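Local coordinates for diaminopimelate decarboxylase (Methanocaldococcus jannaschii, PDB 1TWI), which catalyses the pyridoxal phosphate-dependent decarboxylation of meso-diaminopimelate to L-lysine, the last step of lysine biosynthesis by the diaminopimelate pathway, at residues A[35-40]-A[405-410]; A[296-301]-A[381-386]; A[12-17]-A[340-345]; A[2-7]-A[255-260]. All coordinates share one frame; numbering follows the deposited sequence.

Interaction 1. Residues A[35-40]-A[405-410]; sequences MSEEQI and LTSKKG
M35 pairs with L405, and S36 with T406, as parallel neighbours in the mixed sheet of the beta domain, their CA atoms 4.8 and 5.1 Å apart. T406 is gripped at both ends of its backbone: its N donates to M35 O over 2.9 Å at 163°, and T406 O accepts from E37 N at 2.9 Å. The closely packed part of the contact is the E37 side chain against L405, where L405 CD1 rests 3.8 Å from E37 CB and CD2 comes to 3.6 Å from E37 OE1. With CG anti to the backbone N (chi1 175°) and the chain extended beyond it, E37 runs past the leucine to S407, whose OG donates to E37 OE2 at 2.8 Å from above the carboxylate plane. E37 OE1 accepts from H432 of the second subunit, so both oxygens of this buried carboxylate are engaged, which fixes its rotation and probably favours the charged form. On the face carrying S36 and T406, both hydroxyls bond to D17, and S36 OG also N-caps helix 37-58 by accepting from Q39 N.

The solvent side is looser. One water joins E37 OE2 to K408 N, another joins E38 N to T406 O, and E38 OE1 meets K408 NZ only in a long salt bridge of 3.7 Å. Within the fold, strand 32-36 lies between strands 402-407 and 300-311, strand 410-415 flanks 402-407 beyond it, L79 of helix 74-82 touches E37, and L433 of the second subunit packs on E37 and L405.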
loop_
_atom_site.group_PDB
_atom_site.type_symbol
_atom_site.label_atom_id
_atom_site.label_comp_id
_atom_site.label_asym_id
_atom_site.label_seq_id
_atom_site.Cartn_x
_atom_site.Cartn_y
_atom_site.Cartn_z
ATOM N N MET A 35 -3.378 2.309 20.436
ATOM C CA MET A 35 -4.447 3.247 20.187
ATOM C C MET A 35 -4.924 3.709 21.534
ATOM O O MET A 35 -5.268 2.862 22.368
ATOM C CB MET A 35 -5.611 2.550 19.449
ATOM C CG MET A 35 -5.241 2.187 17.979
ATOM S SD MET A 35 -4.931 3.694 16.922
ATOM C CE MET A 35 -6.527 4.361 16.768
ATOM N N SER A 36 -4.982 5.029 21.745
ATOM C CA SER A 36 -5.452 5.593 23.043
ATOM C C SER A 36 -6.973 5.772 23.006
ATOM O O SER A 36 -7.524 6.586 22.220
ATOM C CB SER A 36 -4.801 6.973 23.315
ATOM O OG SER A 36 -5.448 7.604 24.420
ATOM N N GLU A 37 -7.669 5.018 23.854
ATOM C CA GLU A 37 -9.113 5.119 23.895
ATOM C C GLU A 37 -9.516 6.513 24.351
ATOM O O GLU A 37 -10.440 7.103 23.800
ATOM C CB GLU A 37 -9.686 4.081 24.868
ATOM C CG GLU A 37 -11.205 4.206 25.070
ATOM C CD GLU A 37 -11.687 3.086 25.974
ATOM O OE1 GLU A 37 -12.122 2.046 25.461
ATOM O OE2 GLU A 37 -11.583 3.207 27.202
ATOM N N GLU A 38 -8.842 7.053 25.365
ATOM C CA GLU A 38 -9.214 8.407 25.828
ATOM C C GLU A 38 -8.943 9.469 24.733
ATOM O O GLU A 38 -9.700 10.424 24.594
ATOM C CB GLU A 38 -8.425 8.747 27.120
ATOM C CG GLU A 38 -8.664 10.147 27.721
ATOM C CD GLU A 38 -10.098 10.407 28.221
ATOM O OE1 GLU A 38 -10.875 9.450 28.481
ATOM O OE2 GLU A 38 -10.432 11.609 28.369
ATOM N N GLN A 39 -7.853 9.353 23.985
ATOM C CA GLN A 39 -7.640 10.355 22.945
ATOM C C GLN A 39 -8.819 10.330 21.905
ATOM O O GLN A 39 -9.230 11.385 21.380
ATOM C CB GLN A 39 -6.310 10.097 22.195
ATOM C CG GLN A 39 -6.019 11.187 21.167
ATOM C CD GLN A 39 -5.809 12.540 21.862
ATOM O OE1 GLN A 39 -6.633 13.481 21.745
ATOM N NE2 GLN A 39 -4.742 12.625 22.627
ATOM N N ILE A 40 -9.319 9.133 21.557
ATOM C CA ILE A 40 -10.444 9.059 20.623
ATOM C C ILE A 40 -11.666 9.737 21.257
ATOM O O ILE A 40 -12.406 10.490 20.571
ATOM C CB ILE A 40 -10.801 7.581 20.231
ATOM C CG1 ILE A 40 -9.636 6.961 19.444
ATOM C CG2 ILE A 40 -12.089 7.553 19.353
ATOM C CD1 ILE A 40 -9.771 5.465 19.144
ATOM N N LEU A 405 -5.177 -1.455 22.691
ATOM C CA LEU A 405 -5.982 -0.303 23.065
ATOM C C LEU A 405 -5.634 0.002 24.534
ATOM O O LEU A 405 -5.697 -0.907 25.387
ATOM C CB LEU A 405 -7.488 -0.608 22.972
ATOM C CG LEU A 405 -8.401 0.591 23.333
ATOM C CD1 LEU A 405 -8.513 1.627 22.209
ATOM C CD2 LEU A 405 -9.758 0.064 23.695
ATOM N N THR A 406 -5.199 1.240 24.818
ATOM C CA THR A 406 -4.886 1.630 26.188
ATOM C C THR A 406 -6.137 2.348 26.625
ATOM O O THR A 406 -6.632 3.242 25.935
ATOM C CB THR A 406 -3.650 2.582 26.296
ATOM O OG1 THR A 406 -3.808 3.663 25.372
ATOM C CG2 THR A 406 -2.358 1.825 26.031
ATOM N N SER A 407 -6.608 1.972 27.805
ATOM C CA SER A 407 -7.875 2.427 28.343
ATOM C C SER A 407 -7.767 2.537 29.869
ATOM O O SER A 407 -6.851 1.963 30.478
ATOM C CB SER A 407 -8.919 1.359 27.966
ATOM O OG SER A 407 -10.105 1.429 28.746
ATOM N N LYS A 408 -8.657 3.299 30.480
ATOM C CA LYS A 408 -8.629 3.378 31.934
ATOM C C LYS A 408 -8.845 1.955 32.492
ATOM O O LYS A 408 -8.371 1.612 33.586
ATOM C CB LYS A 408 -9.752 4.304 32.424
ATOM C CG LYS A 408 -9.380 5.747 32.313
ATOM C CD LYS A 408 -10.591 6.638 32.493
ATOM C CE LYS A 408 -10.186 8.115 32.603
ATOM N NZ LYS A 408 -9.132 8.445 31.604
ATOM N N LYS A 409 -9.533 1.111 31.729
ATOM C CA LYS A 409 -9.814 -0.264 32.166
ATOM C C LYS A 409 -8.648 -1.244 32.110
ATOM O O LYS A 409 -8.729 -2.330 32.684
ATOM C CB LYS A 409 -10.937 -0.847 31.317
ATOM C CG LYS A 409 -12.180 0.007 31.234
ATOM C CD LYS A 409 -13.204 -0.507 32.169
ATOM C CE LYS A 409 -14.530 0.179 31.960
ATOM N NZ LYS A 409 -15.452 -0.477 32.946
ATOM N N GLY A 410 -7.593 -0.892 31.374
ATOM C CA GLY A 410 -6.439 -1.776 31.225
ATOM C C GLY A 410 -5.905 -1.649 29.792
ATOM O O GLY A 410 -6.371 -0.772 29.057
HETATM O O HOH W 1 -10.275 4.966 28.740
HETATM O O HOH W 2 -7.432 5.556 27.468
#

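Interaction 2. Residues A[296-301]-A[381-386]; sequences VATAGY and IFDVGA
G300 and G385 bring their CA atoms within 3.8 Å, a backbone-to-backbone approach that the lack of a side chain at both positions permits. This is where strands 300-311 and 378-382, antiparallel neighbours in the mixed sheet of the beta domain, give way to loops that lead to the active site of this fold of alpha/beta barrel plus beta domain. Two main-chain bonds hold the two segments together here. G385 N donates to A297 O at 3.0 Å, in the carbonyl plane and on a lone pair, and that oxygen also takes G300 N. V384 N reaches G300 O at 3.0 Å from above the carbonyl plane, 53° out of it. G385 CA adds a CA-H...O contact to V296 O at 3.3 Å.

Among the side chains, Y301 and F382 form a T-shaped pair: the Y301 edge points at the F382 face, the planes stand at 79° and the centroids are 5.0 Å apart, with Y301 CE2 over the centre of the F382 ring. V384, with chi1 at -71°, keeps CG2 between its own N and carbonyl carbon, and this methyl lies 3.2 Å from G300 O. A386 CB rests on A297 CB and V296 CG2, about 6 Å from the bound pyridoxal phosphate and next in sequence to Y387, which binds it. The carboxylate of D383 divides its oxygens, OD2 forming a salt bridge with K257 while OD1 lies 3.6 Å from T298 CG2.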
loop_
_atom_site.group_PDB
_atom_site.type_symbol
_atom_site.label_atom_id
_atom_site.label_comp_id
_atom_site.label_asym_id
_atom_site.label_seq_id
_atom_site.Cartn_x
_atom_site.Cartn_y
_atom_site.Cartn_z
ATOM N N VAL A 296 -9.359 9.845 14.678
ATOM C CA VAL A 296 -8.465 8.818 15.174
ATOM C C VAL A 296 -6.963 8.963 15.011
ATOM O O VAL A 296 -6.222 8.282 15.702
ATOM C CB VAL A 296 -8.894 7.408 14.600
ATOM C CG1 VAL A 296 -10.367 7.109 15.012
ATOM C CG2 VAL A 296 -8.786 7.382 13.016
ATOM N N ALA A 297 -6.504 9.839 14.120
ATOM C CA ALA A 297 -5.083 9.912 13.870
ATOM C C ALA A 297 -4.215 10.136 15.088
ATOM O O ALA A 297 -3.249 9.396 15.290
ATOM C CB ALA A 297 -4.766 11.048 12.804
ATOM N N THR A 298 -4.539 11.167 15.872
ATOM C CA THR A 298 -3.704 11.506 17.041
ATOM C C THR A 298 -3.805 10.482 18.182
ATOM O O THR A 298 -3.083 10.589 19.159
ATOM C CB THR A 298 -4.098 12.907 17.628
ATOM O OG1 THR A 298 -5.463 12.900 17.986
ATOM C CG2 THR A 298 -3.860 14.009 16.593
ATOM N N ALA A 299 -4.723 9.512 18.078
ATOM C CA ALA A 299 -4.850 8.505 19.123
ATOM C C ALA A 299 -3.881 7.315 18.891
ATOM O O ALA A 299 -3.704 6.474 19.790
ATOM C CB ALA A 299 -6.318 7.956 19.171
ATOM N N GLY A 300 -3.270 7.258 17.718
ATOM C CA GLY A 300 -2.395 6.114 17.383
ATOM C C GLY A 300 -0.903 6.339 17.386
ATOM O O GLY A 300 -0.425 7.373 16.893
ATOM N N TYR A 301 -0.157 5.396 17.967
ATOM C CA TYR A 301 1.303 5.502 18.015
ATOM C C TYR A 301 1.819 4.169 17.536
ATOM O O TYR A 301 1.224 3.161 17.854
ATOM C CB TYR A 301 1.784 5.732 19.459
ATOM C CG TYR A 301 1.191 7.032 20.012
ATOM C CD1 TYR A 301 -0.116 7.051 20.488
ATOM C CD2 TYR A 301 1.914 8.262 19.952
ATOM C CE1 TYR A 301 -0.727 8.225 20.880
ATOM C CE2 TYR A 301 1.309 9.482 20.369
ATOM C CZ TYR A 301 -0.016 9.438 20.823
ATOM O OH TYR A 301 -0.703 10.583 21.172
ATOM N N ILE A 381 6.393 6.359 16.664
ATOM C CA ILE A 381 6.072 7.195 15.511
ATOM C C ILE A 381 4.671 7.664 15.823
ATOM O O ILE A 381 3.720 6.864 15.954
ATOM C CB ILE A 381 6.091 6.339 14.213
ATOM C CG1 ILE A 381 7.514 5.767 14.005
ATOM C CG2 ILE A 381 5.693 7.219 12.969
ATOM C CD1 ILE A 381 7.501 4.446 13.044
ATOM N N PHE A 382 4.523 8.979 15.929
ATOM C CA PHE A 382 3.237 9.582 16.277
ATOM C C PHE A 382 2.194 9.690 15.178
ATOM O O PHE A 382 2.513 9.732 14.005
ATOM C CB PHE A 382 3.425 11.030 16.748
ATOM C CG PHE A 382 3.920 11.171 18.175
ATOM C CD1 PHE A 382 4.869 10.275 18.693
ATOM C CD2 PHE A 382 3.493 12.233 18.957
ATOM C CE1 PHE A 382 5.390 10.465 19.981
ATOM C CE2 PHE A 382 4.003 12.453 20.266
ATOM C CZ PHE A 382 4.952 11.563 20.765
ATOM N N ASP A 383 0.941 9.765 15.620
ATOM C CA ASP A 383 -0.179 10.113 14.768
ATOM C C ASP A 383 -0.399 9.115 13.624
ATOM O O ASP A 383 -0.514 9.492 12.465
ATOM C CB ASP A 383 0.101 11.524 14.234
ATOM C CG ASP A 383 0.269 12.548 15.364
ATOM O OD1 ASP A 383 -0.567 12.518 16.302
ATOM O OD2 ASP A 383 1.215 13.374 15.339
ATOM N N VAL A 384 -0.465 7.848 13.978
ATOM C CA VAL A 384 -0.672 6.817 12.970
ATOM C C VAL A 384 -2.033 6.142 13.160
ATOM O O VAL A 384 -2.254 5.017 12.674
ATOM C CB VAL A 384 0.407 5.763 13.098
ATOM C CG1 VAL A 384 1.786 6.305 12.629
ATOM C CG2 VAL A 384 0.473 5.265 14.612
ATOM N N GLY A 385 -2.940 6.773 13.918
ATOM C CA GLY A 385 -4.263 6.147 14.104
ATOM C C GLY A 385 -5.166 6.088 12.863
ATOM O O GLY A 385 -6.122 5.319 12.816
ATOM N N ALA A 386 -4.856 6.910 11.866
ATOM C CA ALA A 386 -5.642 7.005 10.620
ATOM C C ALA A 386 -4.755 6.671 9.417
ATOM O O ALA A 386 -3.640 7.156 9.340
ATOM C CB ALA A 386 -6.208 8.458 10.459
#

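Interaction 3. Residues A[12-17]-A[340-345]; sequences GRFFID and INCKVK
G12 opens the contact with its carbonyl oxygen, just ahead of strand 13-16, the middle strand of a small antiparallel three-stranded sheet near the N terminus that meets the end of strand 339-341, part of the mixed sheet of the beta domain, here. Two donors reach G12 O from opposite faces of its carbonyl plane. V344 N comes at 2.8 Å with a nearly straight N-H...O angle of 170°, and K343 NZ at 3.2 Å. The same ammonium donates to V344 O at 2.8 Å, so the lysine folds back over its own turn and clasps both chains.

R13 makes the backbone bridge with K343, their CA atoms 4.8 Å apart, and its CG touches K343 CD, while its guanidinium turns to a salt bridge with D20.

F14 returns the backbone bond, its N donating to C342 O at 2.9 Å. That carbonyl belongs to an Asx turn, in which N341 OD1 accepts from K343 N. With CG anti to the N (chi1 -178°), the F14 side chain reaches toward strand 339-341 and crosses I340 at about a right angle. I340 CD1 sits over one ring face in a CH-pi contact, 3.8 Å from the F14 centroid and 14° off the normal. F382, on the neighbouring strand 378-382 of the same mixed sheet, also meets this ring. C342 supplies a sulfur-aromatic contact from an oblique direction, its SG 3.9 Å from F14 CD2.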
loop_
_atom_site.group_PDB
_atom_site.type_symbol
_atom_site.label_atom_id
_atom_site.label_comp_id
_atom_site.label_asym_id
_atom_site.label_seq_id
_atom_site.Cartn_x
_atom_site.Cartn_y
_atom_site.Cartn_z
ATOM N N GLY A 12 11.759 10.077 32.784
ATOM C CA GLY A 12 12.635 9.768 31.665
ATOM C C GLY A 12 12.150 8.716 30.667
ATOM O O GLY A 12 12.968 8.214 29.891
ATOM N N ARG A 13 10.870 8.367 30.723
ATOM C CA ARG A 13 10.271 7.401 29.804
ATOM C C ARG A 13 8.972 7.916 29.211
ATOM O O ARG A 13 8.275 8.763 29.800
ATOM C CB ARG A 13 10.009 6.054 30.505
ATOM C CG ARG A 13 11.291 5.428 30.991
ATOM C CD ARG A 13 11.047 4.445 32.128
ATOM N NE ARG A 13 10.480 3.168 31.672
ATOM C CZ ARG A 13 11.173 2.131 31.174
ATOM N NH1 ARG A 13 12.500 2.191 31.048
ATOM N NH2 ARG A 13 10.532 1.018 30.833
ATOM N N PHE A 14 8.625 7.382 28.040
ATOM C CA PHE A 14 7.386 7.797 27.368
ATOM C C PHE A 14 6.186 6.975 27.852
ATOM O O PHE A 14 6.254 5.739 27.941
ATOM C CB PHE A 14 7.576 7.621 25.841
ATOM C CG PHE A 14 6.384 8.065 24.992
ATOM C CD1 PHE A 14 5.905 9.359 25.068
ATOM C CD2 PHE A 14 5.820 7.193 24.044
ATOM C CE1 PHE A 14 4.854 9.819 24.177
ATOM C CE2 PHE A 14 4.782 7.628 23.165
ATOM C CZ PHE A 14 4.309 8.949 23.245
ATOM N N PHE A 15 5.068 7.656 28.108
ATOM C CA PHE A 15 3.813 7.015 28.557
ATOM C C PHE A 15 2.620 7.342 27.647
ATOM O O PHE A 15 2.541 8.463 27.134
ATOM C CB PHE A 15 3.445 7.465 30.001
ATOM C CG PHE A 15 4.322 6.786 31.090
ATOM C CD1 PHE A 15 5.644 7.182 31.284
ATOM C CD2 PHE A 15 3.816 5.757 31.859
ATOM C CE1 PHE A 15 6.459 6.550 32.254
ATOM C CE2 PHE A 15 4.611 5.102 32.850
ATOM C CZ PHE A 15 5.924 5.498 33.045
ATOM N N ILE A 16 1.694 6.387 27.469
ATOM C CA ILE A 16 0.469 6.627 26.674
ATOM C C ILE A 16 -0.645 6.222 27.606
ATOM O O ILE A 16 -0.692 5.056 28.036
ATOM C CB ILE A 16 0.397 5.733 25.378
ATOM C CG1 ILE A 16 1.624 6.041 24.487
ATOM C CG2 ILE A 16 -1.011 5.979 24.653
ATOM C CD1 ILE A 16 2.001 4.959 23.494
ATOM N N ASP A 17 -1.521 7.167 27.948
ATOM C CA ASP A 17 -2.603 6.893 28.887
ATOM C C ASP A 17 -2.115 6.336 30.218
ATOM O O ASP A 17 -2.822 5.549 30.873
ATOM C CB ASP A 17 -3.614 5.922 28.304
ATOM C CG ASP A 17 -4.492 6.580 27.275
ATOM O OD1 ASP A 17 -4.855 7.764 27.462
ATOM O OD2 ASP A 17 -4.846 5.910 26.289
ATOM N N ILE A 340 10.075 9.890 18.233
ATOM C CA ILE A 340 10.931 10.058 19.409
ATOM C C ILE A 340 11.468 8.701 19.898
ATOM O O ILE A 340 10.990 7.615 19.521
ATOM C CB ILE A 340 10.162 10.620 20.636
ATOM C CG1 ILE A 340 9.131 9.573 21.098
ATOM C CG2 ILE A 340 9.433 11.988 20.290
ATOM C CD1 ILE A 340 8.308 10.056 22.326
ATOM N N ASN A 341 12.472 8.783 20.761
ATOM C CA ASN A 341 12.994 7.605 21.416
ATOM C C ASN A 341 12.063 7.536 22.627
ATOM O O ASN A 341 11.746 8.564 23.228
ATOM C CB ASN A 341 14.414 7.856 21.919
ATOM C CG ASN A 341 15.116 6.575 22.345
ATOM O OD1 ASN A 341 14.489 5.660 22.922
ATOM N ND2 ASN A 341 16.421 6.505 22.078
ATOM N N CYS A 342 11.593 6.353 22.984
ATOM C CA CYS A 342 10.753 6.239 24.181
ATOM C C CYS A 342 11.538 6.448 25.467
ATOM O O CYS A 342 10.937 6.558 26.520
ATOM C CB CYS A 342 10.100 4.850 24.261
ATOM S SG CYS A 342 8.718 4.721 23.043
ATOM N N LYS A 343 12.871 6.487 25.381
ATOM C CA LYS A 343 13.711 6.672 26.572
ATOM C C LYS A 343 14.471 7.979 26.461
ATOM O O LYS A 343 15.148 8.203 25.466
ATOM C CB LYS A 343 14.752 5.546 26.696
ATOM C CG LYS A 343 15.650 5.612 27.981
ATOM C CD LYS A 343 14.866 5.373 29.313
ATOM C CE LYS A 343 15.733 5.724 30.582
ATOM N NZ LYS A 343 15.866 7.229 30.717
ATOM N N VAL A 344 14.376 8.816 27.493
ATOM C CA VAL A 344 15.105 10.080 27.516
ATOM C C VAL A 344 16.562 9.728 27.797
ATOM O O VAL A 344 16.859 8.838 28.640
ATOM C CB VAL A 344 14.593 10.969 28.657
ATOM C CG1 VAL A 344 15.613 12.083 28.966
ATOM C CG2 VAL A 344 13.245 11.534 28.253
ATOM N N LYS A 345 17.472 10.378 27.071
ATOM C CA LYS A 345 18.905 10.121 27.236
ATOM C C LYS A 345 19.611 11.471 27.567
ATOM O O LYS A 345 19.011 12.540 27.458
ATOM C CB LYS A 345 19.476 9.586 25.920
ATOM C CG LYS A 345 18.819 8.286 25.361
ATOM C CD LYS A 345 19.050 7.084 26.307
ATOM C CE LYS A 345 18.661 5.716 25.599
ATOM N NZ LYS A 345 19.489 5.389 24.363
#

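Interaction 4. Residues A[2-7]-A[255-260]; sequences LGNDTV and YYKDKQ
L2 and K257 hold the polar part of this surface contact. K257 NZ donates to L2 O at 3.0 Å, arriving almost head-on to the carbonyl, with a C=O...N angle of 168°. Its chain gets there by a bend at chi2 (-69°), which turns the ammonium back toward the N-terminal segment. NZ is also bonded to P254 O, just ahead of its own segment, and is in a salt bridge with D383; several acceptors around one ammonium probably stabilise its charge.

A water makes the second polar link: it accepts from L2 N at 3.0 Å and donates to K257 O at 2.6 Å. L2 is therefore tied to K257 through both its N and its O, once directly and once through solvent.

The L2 side chain adds van der Waals contacts. L2 CD1 lies 3.3 Å from K259 O and 4.2 Å from Q260 CA, this one methyl meeting the backbone of the exposed loop.

Both segments are irregular, save that V7 begins strand 7-10. Residues 255-260 belong to the pyridoxal-binding barrel, between strand 244-246 and helix 264-276, whereas 2-7 leads into strand 7-10, with T6 packed on helix 37-58 and V7 on strand 13-16.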
loop_
_atom_site.group_PDB
_atom_site.type_symbol
_atom_site.label_atom_id
_atom_site.label_comp_id
_atom_site.label_asym_id
_atom_site.label_seq_id
_atom_site.Cartn_x
_atom_site.Cartn_y
_atom_site.Cartn_z
ATOM N N LEU A 2 1.359 18.778 20.543
ATOM C CA LEU A 2 0.076 19.339 20.023
ATOM C C LEU A 2 -0.763 18.190 19.461
ATOM O O LEU A 2 -0.295 17.516 18.536
ATOM C CB LEU A 2 0.317 20.304 18.854
ATOM C CG LEU A 2 -0.568 21.543 18.593
ATOM C CD1 LEU A 2 -0.466 21.919 17.072
ATOM C CD2 LEU A 2 -2.023 21.371 19.037
ATOM N N GLY A 3 -1.982 18.034 19.976
ATOM C CA GLY A 3 -2.897 16.986 19.549
ATOM C C GLY A 3 -2.732 15.662 20.314
ATOM O O GLY A 3 -3.647 14.824 20.332
ATOM N N ASN A 4 -1.593 15.470 20.985
ATOM C CA ASN A 4 -1.367 14.173 21.678
ATOM C C ASN A 4 -1.632 14.440 23.143
ATOM O O ASN A 4 -0.733 14.626 23.980
ATOM C CB ASN A 4 0.047 13.714 21.391
ATOM C CG ASN A 4 0.308 13.639 19.876
ATOM O OD1 ASN A 4 -0.254 12.744 19.161
ATOM N ND2 ASN A 4 1.115 14.563 19.369
ATOM N N ASP A 5 -2.910 14.493 23.441
ATOM C CA ASP A 5 -3.344 14.890 24.783
ATOM C C ASP A 5 -3.181 13.916 25.921
ATOM O O ASP A 5 -3.304 14.304 27.108
ATOM C CB ASP A 5 -4.815 15.333 24.708
ATOM C CG ASP A 5 -5.038 16.401 23.648
ATOM O OD1 ASP A 5 -4.430 17.507 23.812
ATOM O OD2 ASP A 5 -5.797 16.121 22.667
ATOM N N THR A 6 -2.905 12.656 25.594
ATOM C CA THR A 6 -2.842 11.669 26.647
ATOM C C THR A 6 -1.513 11.017 26.821
ATOM O O THR A 6 -1.426 9.984 27.522
ATOM C CB THR A 6 -3.896 10.571 26.404
ATOM O OG1 THR A 6 -3.504 9.796 25.251
ATOM C CG2 THR A 6 -5.277 11.201 26.137
ATOM N N VAL A 7 -0.472 11.588 26.226
ATOM C CA VAL A 7 0.852 11.002 26.355
ATOM C C VAL A 7 1.728 11.905 27.163
ATOM O O VAL A 7 1.434 13.087 27.298
ATOM C CB VAL A 7 1.536 10.749 24.978
ATOM C CG1 VAL A 7 0.587 9.896 24.076
ATOM C CG2 VAL A 7 1.894 12.077 24.293
ATOM N N TYR A 255 0.291 16.994 12.358
ATOM C CA TYR A 255 1.414 16.107 12.217
ATOM C C TYR A 255 2.674 16.870 12.665
ATOM O O TYR A 255 3.517 16.292 13.329
ATOM C CB TYR A 255 1.589 15.660 10.767
ATOM C CG TYR A 255 0.567 14.621 10.376
ATOM C CD1 TYR A 255 0.608 13.310 10.903
ATOM C CD2 TYR A 255 -0.468 14.966 9.511
ATOM C CE1 TYR A 255 -0.385 12.352 10.551
ATOM C CE2 TYR A 255 -1.480 14.024 9.166
ATOM C CZ TYR A 255 -1.419 12.728 9.685
ATOM O OH TYR A 255 -2.387 11.814 9.288
ATOM N N TYR A 256 2.802 18.130 12.234
ATOM C CA TYR A 256 3.886 19.027 12.640
ATOM C C TYR A 256 3.409 19.592 13.983
ATOM O O TYR A 256 2.247 19.924 14.117
ATOM C CB TYR A 256 4.060 20.161 11.615
ATOM C CG TYR A 256 4.943 19.723 10.472
ATOM C CD1 TYR A 256 6.314 19.609 10.641
ATOM C CD2 TYR A 256 4.390 19.380 9.232
ATOM C CE1 TYR A 256 7.109 19.169 9.595
ATOM C CE2 TYR A 256 5.183 18.938 8.179
ATOM C CZ TYR A 256 6.520 18.841 8.366
ATOM O OH TYR A 256 7.293 18.444 7.314
ATOM N N LYS A 257 4.292 19.670 14.969
ATOM C CA LYS A 257 3.928 20.123 16.301
ATOM C C LYS A 257 4.280 21.581 16.685
ATOM O O LYS A 257 3.955 22.033 17.798
ATOM C CB LYS A 257 4.581 19.197 17.308
ATOM C CG LYS A 257 4.433 17.687 16.957
ATOM C CD LYS A 257 2.958 17.309 17.124
ATOM C CE LYS A 257 2.718 15.814 16.851
ATOM N NZ LYS A 257 1.246 15.660 16.700
ATOM N N ASP A 258 4.900 22.305 15.764
ATOM C CA ASP A 258 5.346 23.697 16.000
ATOM C C ASP A 258 4.317 24.802 15.680
ATOM O O ASP A 258 4.455 25.949 16.141
ATOM C CB ASP A 258 6.624 23.924 15.200
ATOM C CG ASP A 258 6.374 23.883 13.685
ATOM O OD1 ASP A 258 5.630 22.986 13.192
ATOM O OD2 ASP A 258 6.920 24.760 12.976
ATOM N N LYS A 259 3.270 24.487 14.932
ATOM C CA LYS A 259 2.283 25.522 14.606
ATOM C C LYS A 259 0.823 25.156 14.907
ATOM O O LYS A 259 0.387 24.018 14.676
ATOM C CB LYS A 259 2.392 25.906 13.114
ATOM C CG LYS A 259 3.576 26.835 12.754
ATOM C CD LYS A 259 3.400 27.387 11.311
ATOM C CE LYS A 259 4.735 27.484 10.532
ATOM N NZ LYS A 259 4.543 27.466 9.025
ATOM N N GLN A 260 0.058 26.106 15.419
ATOM C CA GLN A 260 -1.329 25.805 15.687
ATOM C C GLN A 260 -2.056 25.713 14.362
ATOM O O GLN A 260 -1.684 26.352 13.382
ATOM C CB GLN A 260 -1.998 26.894 16.523
ATOM C CG GLN A 260 -1.847 26.697 18.001
ATOM C CD GLN A 260 -2.895 27.465 18.763
ATOM O OE1 GLN A 260 -3.426 28.476 18.265
ATOM N NE2 GLN A 260 -3.212 27.003 19.968
HETATM O O HOH W 3 3.455 20.864 20.120
#

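From the N terminus, residues 2-7, 12-17 and 35-40 leave in turn toward distant partners. Interaction 4 closes first, at 255-260. Interaction 2 then opens at 296-301, where the chain passes from barrel to beta domain. Interaction 3 closes at 340-345, interaction 2 at 381-386, and interaction 1 last, at 405-410. Interaction 2 is thus nested within interaction 1 and follows interaction 4 in series, whereas interactions 1, 3 and 4 cross one another and 2 crosses 3. Interactions 1 and 3 join N-terminal strands to later strands of the beta domain, interaction 2 joins two of its strands to each other, and interaction 4 ties the start of the chain to the barrel.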